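Local coordinates for Exo-beta-1,4-mannosidase (Rhizomucor miehei, PDB 4LYP), which probably hydrolyses beta-1,4-linked mannosides from their non-reducing ends as a family 5 glycoside hydrolase, and also shows transglycosylation activity, at residues N202-Q213 against W246-G257. Numbering follows the deposited sequence. Where two conformers were deposited one is given.
Sequences NKLFKDHIYTVQ and WFEEISTFIKKG
Two neighbouring outer helices of the TIM barrel meet here, and the side chain of Lys206 lies over one face of the Phe253 ring. Lys206 CG makes a CH-pi contact, 3.8 Å from the centroid of the Phe253 ring and 5° off the ring normal. The lysine chain is extended beyond CG, which carries NZ past the ring to Glu249. Lys206 NZ forms a salt bridge with Glu249 OE2 at 3.2 Å, weak as a hydrogen bond. A water lies between Lys206 NZ and Glu249 OE1, but it sits unusually close to NZ and the bridge is doubtful. Ile209 CG2 meets the edge of the Phe253 ring, 3.8 Å from Phe253 CE2, and also touches Ile254 CG1.

The helices run nearly parallel; the axes of segments 202-213 and 246-257 approach to 10.5 Å at an angle of 26°. Strand 230-234 of the barrel lies between them in the chain, giving an alpha-beta-alpha order. Trp233 of that strand touches both Gln213 and Ile254 from the barrel side. Ile250 is a knob in a hole formed by Asn202, Phe205, Lys206 and Ile209. Ile250 CG2 packs 4.0 Å from Phe205 CE2.

A polar contact closes each end of this apolar seam. Trp246 NE1 donates to Asn202 OD1 at 2.9 Å. The oxygen lies near the indole plane, and the amide plane is turned steeply against the ring. Asn202 ND2 is hydrogen-bonded to Ala198 O, which helps fix the amide. At the other end, Gln213 NE2 donates to Ile254 O at 3.1 Å in a nearly straight bond of 171°. Gln213 OE1 rests 3.3 Å from Gly257 CA, where the glycine lets the amide come close.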
ATOM      1  N   ASN A 202      -0.304   4.618 -21.051  1.00  9.93           N
ATOM      2  CA  ASN A 202       0.781   3.734 -20.624  1.00 10.25           C
ATOM      3  C   ASN A 202       2.132   4.228 -20.981  1.00  8.99           C
ATOM      4  O   ASN A 202       3.115   3.949 -20.280  1.00 10.22           O
ATOM      5  CB  ASN A 202       0.474   2.316 -21.015  1.00 12.77           C
ATOM      6  CG  ASN A 202      -0.515   1.744 -19.988  1.00 12.14           C
ATOM      7  OD1 ASN A 202      -0.090   1.161 -18.979  1.00 11.43           O
ATOM      8  ND2 ASN A 202      -1.861   1.724 -20.382  1.00 14.59           N
ATOM      9  N   LYS A 203       2.256   5.036 -22.063  1.00  9.87           N
ATOM     10  CA  LYS A 203       3.509   5.700 -22.395  0.50  9.72           C
ATOM     11  C   LYS A 203       3.924   6.662 -21.257  1.00  8.56           C
ATOM     12  O   LYS A 203       5.058   6.625 -20.777  1.00  9.51           O
ATOM     13  CB  LYS A 203       3.339   6.489 -23.691  0.50 11.36           C
ATOM     14  CG  LYS A 203       4.571   7.309 -24.072  0.50 11.87           C
ATOM     15  CD  LYS A 203       4.590   8.793 -23.660  0.50 18.17           C
ATOM     16  CE  LYS A 203       5.839   9.541 -24.178  0.50 28.54           C
ATOM     17  NZ  LYS A 203       6.267   8.969 -25.476  0.50 28.35           N
ATOM     18  N   LEU A 204       2.967   7.504 -20.818  1.00  8.95           N
ATOM     19  CA  LEU A 204       3.259   8.444 -19.743  1.00  9.24           C
ATOM     20  C   LEU A 204       3.593   7.714 -18.446  1.00  8.11           C
ATOM     21  O   LEU A 204       4.459   8.128 -17.692  1.00  8.93           O
ATOM     22  CB  LEU A 204       2.053   9.346 -19.472  1.00  9.49           C
ATOM     23  CG  LEU A 204       1.609  10.225 -20.669  1.00 10.34           C
ATOM     24  CD1 LEU A 204       0.497  11.121 -20.128  1.00 12.16           C
ATOM     25  CD2 LEU A 204       2.749  11.040 -21.239  1.00 11.54           C
ATOM     26  N   PHE A 205       2.894   6.597 -18.183  1.00  8.74           N
ATOM     27  CA  PHE A 205       3.116   5.818 -16.964  1.00  7.98           C
ATOM     28  C   PHE A 205       4.482   5.187 -17.012  1.00  8.16           C
ATOM     29  O   PHE A 205       5.213   5.247 -15.990  1.00  7.92           O
ATOM     30  CB  PHE A 205       1.995   4.800 -16.900  1.00  8.48           C
ATOM     31  CG  PHE A 205       2.025   3.819 -15.727  1.00  8.12           C
ATOM     32  CD1 PHE A 205       2.301   4.239 -14.414  1.00  9.59           C
ATOM     33  CD2 PHE A 205       1.685   2.487 -15.936  1.00  8.71           C
ATOM     34  CE1 PHE A 205       2.237   3.370 -13.351  1.00  9.21           C
ATOM     35  CE2 PHE A 205       1.633   1.588 -14.890  1.00  9.32           C
ATOM     36  CZ  PHE A 205       1.879   2.028 -13.587  1.00  8.58           C
ATOM     37  N   LYS A 206       4.894   4.592 -18.147  1.00  8.53           N
ATOM     38  CA  LYS A 206       6.239   4.053 -18.298  1.00  8.81           C
ATOM     39  C   LYS A 206       7.297   5.140 -18.095  1.00  8.84           C
ATOM     40  O   LYS A 206       8.369   4.826 -17.548  1.00  9.28           O
ATOM     41  CB  LYS A 206       6.373   3.345 -19.651  1.00 10.73           C
ATOM     42  CG  LYS A 206       5.600   2.023 -19.710  1.00 11.04           C
ATOM     43  CD  LYS A 206       5.661   1.452 -21.145  1.00 12.09           C
ATOM     44  CE  LYS A 206       4.935   0.150 -21.247  1.00 15.10           C
ATOM     45  NZ  LYS A 206       4.998  -0.313 -22.663  1.00 17.22           N
ATOM     46  N   ASP A 207       7.046   6.336 -18.582  1.00  8.94           N
ATOM     47  CA  ASP A 207       7.985   7.396 -18.352  1.00  9.01           C
ATOM     48  C   ASP A 207       8.178   7.647 -16.860  1.00  8.50           C
ATOM     49  O   ASP A 207       9.311   7.894 -16.387  1.00  9.03           O
ATOM     50  CB  ASP A 207       7.522   8.721 -19.008  1.00  9.79           C
ATOM     51  CG  ASP A 207       7.537   8.686 -20.514  1.00 11.99           C
ATOM     52  OD1 ASP A 207       8.206   7.832 -21.124  1.00 13.51           O
ATOM     53  OD2 ASP A 207       6.904   9.585 -21.125  1.00 13.19           O
ATOM     54  N   HIS A 208       7.086   7.624 -16.083  1.00  8.21           N
ATOM     55  CA  HIS A 208       7.228   7.767 -14.634  1.00  8.01           C
ATOM     56  C   HIS A 208       7.990   6.613 -14.011  1.00  7.40           C
ATOM     57  O   HIS A 208       8.862   6.812 -13.153  1.00  8.22           O
ATOM     58  CB  HIS A 208       5.842   7.934 -13.984  1.00  8.27           C
ATOM     59  CG  HIS A 208       5.928   8.019 -12.513  1.00  7.83           C
ATOM     60  ND1 HIS A 208       6.573   9.066 -11.896  1.00  8.36           N
ATOM     61  CD2 HIS A 208       5.553   7.103 -11.504  1.00  7.65           C
ATOM     62  CE1 HIS A 208       6.543   8.832 -10.574  1.00  8.46           C
ATOM     63  NE2 HIS A 208       5.915   7.648 -10.325  1.00  7.45           N
ATOM     64  N   ILE A 209       7.658   5.347 -14.432  1.00  7.85           N
ATOM     65  CA  ILE A 209       8.350   4.211 -13.894  1.00  7.79           C
ATOM     66  C   ILE A 209       9.830   4.296 -14.144  1.00  7.81           C
ATOM     67  O   ILE A 209      10.658   4.085 -13.215  1.00  8.19           O
ATOM     68  CB  ILE A 209       7.776   2.886 -14.479  1.00  8.22           C
ATOM     69  CG1 ILE A 209       6.310   2.726 -14.078  1.00  9.14           C
ATOM     70  CG2 ILE A 209       8.618   1.717 -14.087  1.00  8.70           C
ATOM     71  CD1 ILE A 209       5.620   1.575 -14.804  1.00 10.06           C
ATOM     72  N   TYR A 210      10.240   4.690 -15.362  1.00  8.02           N
ATOM     73  CA  TYR A 210      11.653   4.830 -15.669  1.00  9.31           C
ATOM     74  C   TYR A 210      12.279   5.863 -14.756  1.00  8.45           C
ATOM     75  O   TYR A 210      13.404   5.655 -14.252  1.00  9.06           O
ATOM     76  CB  TYR A 210      11.789   5.272 -17.158  1.00  9.96           C
ATOM     77  CG  TYR A 210      13.240   5.507 -17.539  1.00 11.19           C
ATOM     78  CD1 TYR A 210      13.864   6.740 -17.296  1.00 14.30           C
ATOM     79  CD2 TYR A 210      14.019   4.482 -18.069  1.00 12.71           C
ATOM     80  CE1 TYR A 210      15.221   6.919 -17.604  1.00 16.18           C
ATOM     81  CE2 TYR A 210      15.353   4.656 -18.369  1.00 16.29           C
ATOM     82  CZ  TYR A 210      15.938   5.847 -18.083  1.00 17.00           C
ATOM     83  OH  TYR A 210      17.271   5.973 -18.427  1.00 26.16           O
ATOM     84  N   THR A 211      11.573   6.986 -14.541  1.00  8.96           N
ATOM     85  CA  THR A 211      12.159   8.083 -13.778  1.00  8.67           C
ATOM     86  C   THR A 211      12.368   7.618 -12.321  1.00  8.13           C
ATOM     87  O   THR A 211      13.420   7.902 -11.740  1.00  9.36           O
ATOM     88  CB  THR A 211      11.228   9.276 -13.811  1.00  8.91           C
ATOM     89  OG1 THR A 211      11.111   9.748 -15.148  1.00 11.03           O
ATOM     90  CG2 THR A 211      11.791  10.413 -12.957  1.00 10.53           C
ATOM     91  N   VAL A 212      11.427   6.886 -11.730  1.00  8.20           N
ATOM     92  CA  VAL A 212      11.627   6.408 -10.353  1.00  7.79           C
ATOM     93  C   VAL A 212      12.681   5.342 -10.289  1.00  8.06           C
ATOM     94  O   VAL A 212      13.572   5.378  -9.402  1.00  8.22           O
ATOM     95  CB  VAL A 212      10.298   5.944  -9.722  1.00  7.67           C
ATOM     96  CG1 VAL A 212      10.503   5.522  -8.294  1.00  8.50           C
ATOM     97  CG2 VAL A 212       9.251   7.057  -9.793  1.00  9.02           C
ATOM     98  N   GLN A 213      12.685   4.378 -11.196  1.00  7.88           N
ATOM     99  CA  GLN A 213      13.679   3.306 -11.133  1.00  8.58           C
ATOM    100  C   GLN A 213      15.095   3.831 -11.294  1.00  8.25           C
ATOM    101  O   GLN A 213      16.054   3.267 -10.767  1.00  8.88           O
ATOM    102  CB  GLN A 213      13.389   2.222 -12.161  1.00  9.02           C
ATOM    103  CG  GLN A 213      12.122   1.428 -11.843  1.00  8.55           C
ATOM    104  CD  GLN A 213      11.924   0.263 -12.812  1.00  8.09           C
ATOM    105  OE1 GLN A 213      12.128   0.369 -14.014  1.00 10.69           O
ATOM    106  NE2 GLN A 213      11.569  -0.879 -12.272  1.00  9.27           N
ATOM    107  N   TRP A 246      -2.137  -6.603 -20.075  1.00 10.04           N
ATOM    108  CA  TRP A 246      -1.572  -5.379 -19.478  1.00  9.87           C
ATOM    109  C   TRP A 246      -0.642  -5.754 -18.320  1.00  9.42           C
ATOM    110  O   TRP A 246       0.470  -5.228 -18.228  1.00 10.49           O
ATOM    111  CB  TRP A 246      -2.684  -4.458 -19.056  1.00  9.43           C
ATOM    112  CG  TRP A 246      -2.251  -3.223 -18.356  1.00  9.12           C
ATOM    113  CD1 TRP A 246      -1.794  -2.085 -18.936  1.00  9.82           C
ATOM    114  CD2 TRP A 246      -2.237  -2.992 -16.900  1.00  8.69           C
ATOM    115  NE1 TRP A 246      -1.499  -1.129 -17.971  1.00 10.25           N
ATOM    116  CE2 TRP A 246      -1.769  -1.640 -16.718  1.00  9.88           C
ATOM    117  CE3 TRP A 246      -2.556  -3.774 -15.785  1.00  8.28           C
ATOM    118  CZ2 TRP A 246      -1.640  -1.072 -15.465  1.00  9.94           C
ATOM    119  CZ3 TRP A 246      -2.484  -3.160 -14.524  1.00  9.22           C
ATOM    120  CH2 TRP A 246      -1.987  -1.837 -14.372  1.00  9.40           C
ATOM    121  N   PHE A 247      -1.064  -6.701 -17.463  1.00  8.88           N
ATOM    122  CA  PHE A 247      -0.176  -7.165 -16.434  1.00  9.22           C
ATOM    123  C   PHE A 247       1.083  -7.727 -17.035  1.00  9.46           C
ATOM    124  O   PHE A 247       2.191  -7.480 -16.490  1.00 10.31           O
ATOM    125  CB  PHE A 247      -0.834  -8.231 -15.570  1.00 10.02           C
ATOM    126  CG  PHE A 247      -1.864  -7.684 -14.629  1.00  8.39           C
ATOM    127  CD1 PHE A 247      -1.492  -6.975 -13.453  1.00  9.07           C
ATOM    128  CD2 PHE A 247      -3.256  -7.848 -14.885  1.00  8.89           C
ATOM    129  CE1 PHE A 247      -2.435  -6.490 -12.585  1.00  8.68           C
ATOM    130  CE2 PHE A 247      -4.193  -7.341 -13.978  1.00  9.44           C
ATOM    131  CZ  PHE A 247      -3.777  -6.671 -12.827  1.00  9.59           C
ATOM    132  N   GLU A 248       0.991  -8.523 -18.099  1.00  9.82           N
ATOM    133  CA  GLU A 248       2.201  -9.111 -18.701  1.00 11.71           C
ATOM    134  C   GLU A 248       3.139  -8.019 -19.188  1.00 11.76           C
ATOM    135  O   GLU A 248       4.349  -7.995 -18.951  1.00 13.69           O
ATOM    136  CB  GLU A 248       1.784 -10.022 -19.880  1.00 13.73           C
ATOM    137  CG  GLU A 248       2.961 -10.659 -20.602  1.00 19.38           C
ATOM    138  CD  GLU A 248       3.599 -11.609 -19.676  1.00 21.88           C
ATOM    139  OE1 GLU A 248       2.919 -12.402 -18.977  1.00 24.19           O
ATOM    140  OE2 GLU A 248       4.808 -11.599 -19.689  1.00 32.71           O
ATOM    141  N   GLU A 249       2.570  -7.030 -19.885  1.00 11.71           N
ATOM    142  CA  GLU A 249       3.422  -6.023 -20.486  1.00 14.84           C
ATOM    143  C   GLU A 249       4.073  -5.123 -19.439  1.00 13.50           C
ATOM    144  O   GLU A 249       5.253  -4.800 -19.556  1.00 13.01           O
ATOM    145  CB  GLU A 249       2.541  -5.223 -21.464  1.00 19.22           C
ATOM    146  CG  GLU A 249       3.312  -4.557 -22.575  1.00 32.40           C
ATOM    147  CD  GLU A 249       3.144  -3.145 -22.319  1.00 41.07           C
ATOM    148  OE1 GLU A 249       2.469  -2.359 -23.065  1.00 55.84           O
ATOM    149  OE2 GLU A 249       3.643  -2.854 -21.260  1.00 28.82           O
ATOM    150  N   ILE A 250       3.289  -4.631 -18.472  1.00 11.33           N
ATOM    151  CA  ILE A 250       3.871  -3.686 -17.528  1.00 10.31           C
ATOM    152  C   ILE A 250       4.837  -4.387 -16.611  1.00  8.45           C
ATOM    153  O   ILE A 250       5.885  -3.841 -16.259  1.00  9.24           O
ATOM    154  CB  ILE A 250       2.806  -2.866 -16.762  1.00 11.39           C
ATOM    155  CG1 ILE A 250       1.780  -2.122 -17.590  1.00 13.81           C
ATOM    156  CG2 ILE A 250       3.531  -1.814 -15.870  1.00 13.53           C
ATOM    157  CD1 ILE A 250       2.435  -1.094 -18.523  1.00 16.09           C
ATOM    158  N   SER A 251       4.495  -5.623 -16.162  1.00  9.04           N
ATOM    159  CA  SER A 251       5.438  -6.313 -15.262  1.00  9.11           C
ATOM    160  C   SER A 251       6.793  -6.549 -15.957  1.00  8.86           C
ATOM    161  O   SER A 251       7.824  -6.443 -15.347  1.00  9.69           O
ATOM    162  CB  SER A 251       4.842  -7.611 -14.755  1.00 10.28           C
ATOM    163  OG  SER A 251       4.619  -8.567 -15.826  1.00 10.86           O
ATOM    164  N   THR A 252       6.748  -6.873 -17.258  1.00 10.47           N
ATOM    165  CA  THR A 252       7.983  -7.160 -17.994  1.00 10.72           C
ATOM    166  C   THR A 252       8.774  -5.862 -18.161  1.00 10.04           C
ATOM    167  O   THR A 252       9.996  -5.852 -18.016  1.00 11.44           O
ATOM    168  CB  THR A 252       7.615  -7.766 -19.370  1.00 12.64           C
ATOM    169  OG1 THR A 252       7.055  -9.017 -19.115  1.00 13.50           O
ATOM    170  CG2 THR A 252       8.871  -7.942 -20.297  1.00 15.68           C
ATOM    171  N   PHE A 253       8.086  -4.738 -18.415  1.00 10.01           N
ATOM    172  CA  PHE A 253       8.746  -3.439 -18.518  1.00  9.51           C
ATOM    173  C   PHE A 253       9.463  -3.121 -17.204  1.00  9.16           C
ATOM    174  O   PHE A 253      10.616  -2.710 -17.174  1.00  9.78           O
ATOM    175  CB  PHE A 253       7.724  -2.330 -18.836  1.00 11.02           C
ATOM    176  CG  PHE A 253       8.302  -0.971 -18.907  1.00 10.19           C
ATOM    177  CD1 PHE A 253       8.859  -0.503 -20.092  1.00 12.49           C
ATOM    178  CD2 PHE A 253       8.351  -0.151 -17.777  1.00 10.79           C
ATOM    179  CE1 PHE A 253       9.420   0.796 -20.137  1.00 11.93           C
ATOM    180  CE2 PHE A 253       8.928   1.077 -17.837  1.00 12.63           C
ATOM    181  CZ  PHE A 253       9.450   1.563 -19.005  1.00 12.52           C
ATOM    182  N   ILE A 254       8.750  -3.306 -16.069  1.00  9.04           N
ATOM    183  CA  ILE A 254       9.308  -2.983 -14.766  1.00 10.01           C
ATOM    184  C   ILE A 254      10.529  -3.889 -14.464  1.00  9.35           C
ATOM    185  O   ILE A 254      11.548  -3.385 -14.015  1.00  9.69           O
ATOM    186  CB  ILE A 254       8.236  -3.140 -13.644  1.00  8.56           C
ATOM    187  CG1 ILE A 254       7.204  -2.060 -13.817  1.00  9.76           C
ATOM    188  CG2 ILE A 254       8.832  -3.113 -12.258  1.00 10.01           C
ATOM    189  CD1 ILE A 254       5.989  -2.256 -12.936  1.00 10.91           C
ATOM    190  N   LYS A 255      10.396  -5.188 -14.757  1.00  9.64           N
ATOM    191  CA  LYS A 255      11.483  -6.119 -14.485  1.00 10.40           C
ATOM    192  C   LYS A 255      12.715  -5.794 -15.324  1.00 10.12           C
ATOM    193  O   LYS A 255      13.848  -5.775 -14.827  1.00 11.82           O
ATOM    194  CB  LYS A 255      11.007  -7.545 -14.786  1.00 11.17           C
ATOM    195  CG  LYS A 255      12.085  -8.576 -14.495  1.00 12.67           C
ATOM    196  CD  LYS A 255      12.495  -8.831 -13.081  1.00 13.13           C
ATOM    197  CE  LYS A 255      11.398  -9.461 -12.293  1.00 11.62           C
ATOM    198  NZ  LYS A 255      11.845  -9.909 -10.870  1.00 12.06           N
ATOM    199  N   LYS A 256      12.521  -5.502 -16.615  1.00 10.98           N
ATOM    200  CA  LYS A 256      13.669  -5.150 -17.459  1.00 11.90           C
ATOM    201  C   LYS A 256      14.304  -3.804 -16.972  1.00 11.10           C
ATOM    202  O   LYS A 256      15.509  -3.625 -17.045  1.00 12.39           O
ATOM    203  CB  LYS A 256      13.212  -5.025 -18.913  1.00 13.58           C
ATOM    204  CG  LYS A 256      12.933  -6.417 -19.575  1.00 18.97           C
ATOM    205  CD  LYS A 256      12.622  -6.265 -21.049  1.00 26.43           C
ATOM    206  CE  LYS A 256      12.634  -7.577 -21.875  1.00 41.95           C
ATOM    207  NZ  LYS A 256      11.679  -8.616 -21.460  1.00 39.08           N
ATOM    208  N   GLY A 257      13.455  -2.919 -16.402  1.00 10.88           N
ATOM    209  CA  GLY A 257      13.994  -1.660 -15.894  1.00 10.70           C
ATOM    210  C   GLY A 257      14.839  -1.823 -14.627  1.00 10.36           C
ATOM    211  O   GLY A 257      15.718  -1.022 -14.392  1.00 12.35           O
TER
HETATM  212  O   HOH W   1       2.707   0.221 -23.350  1.00 28.71           O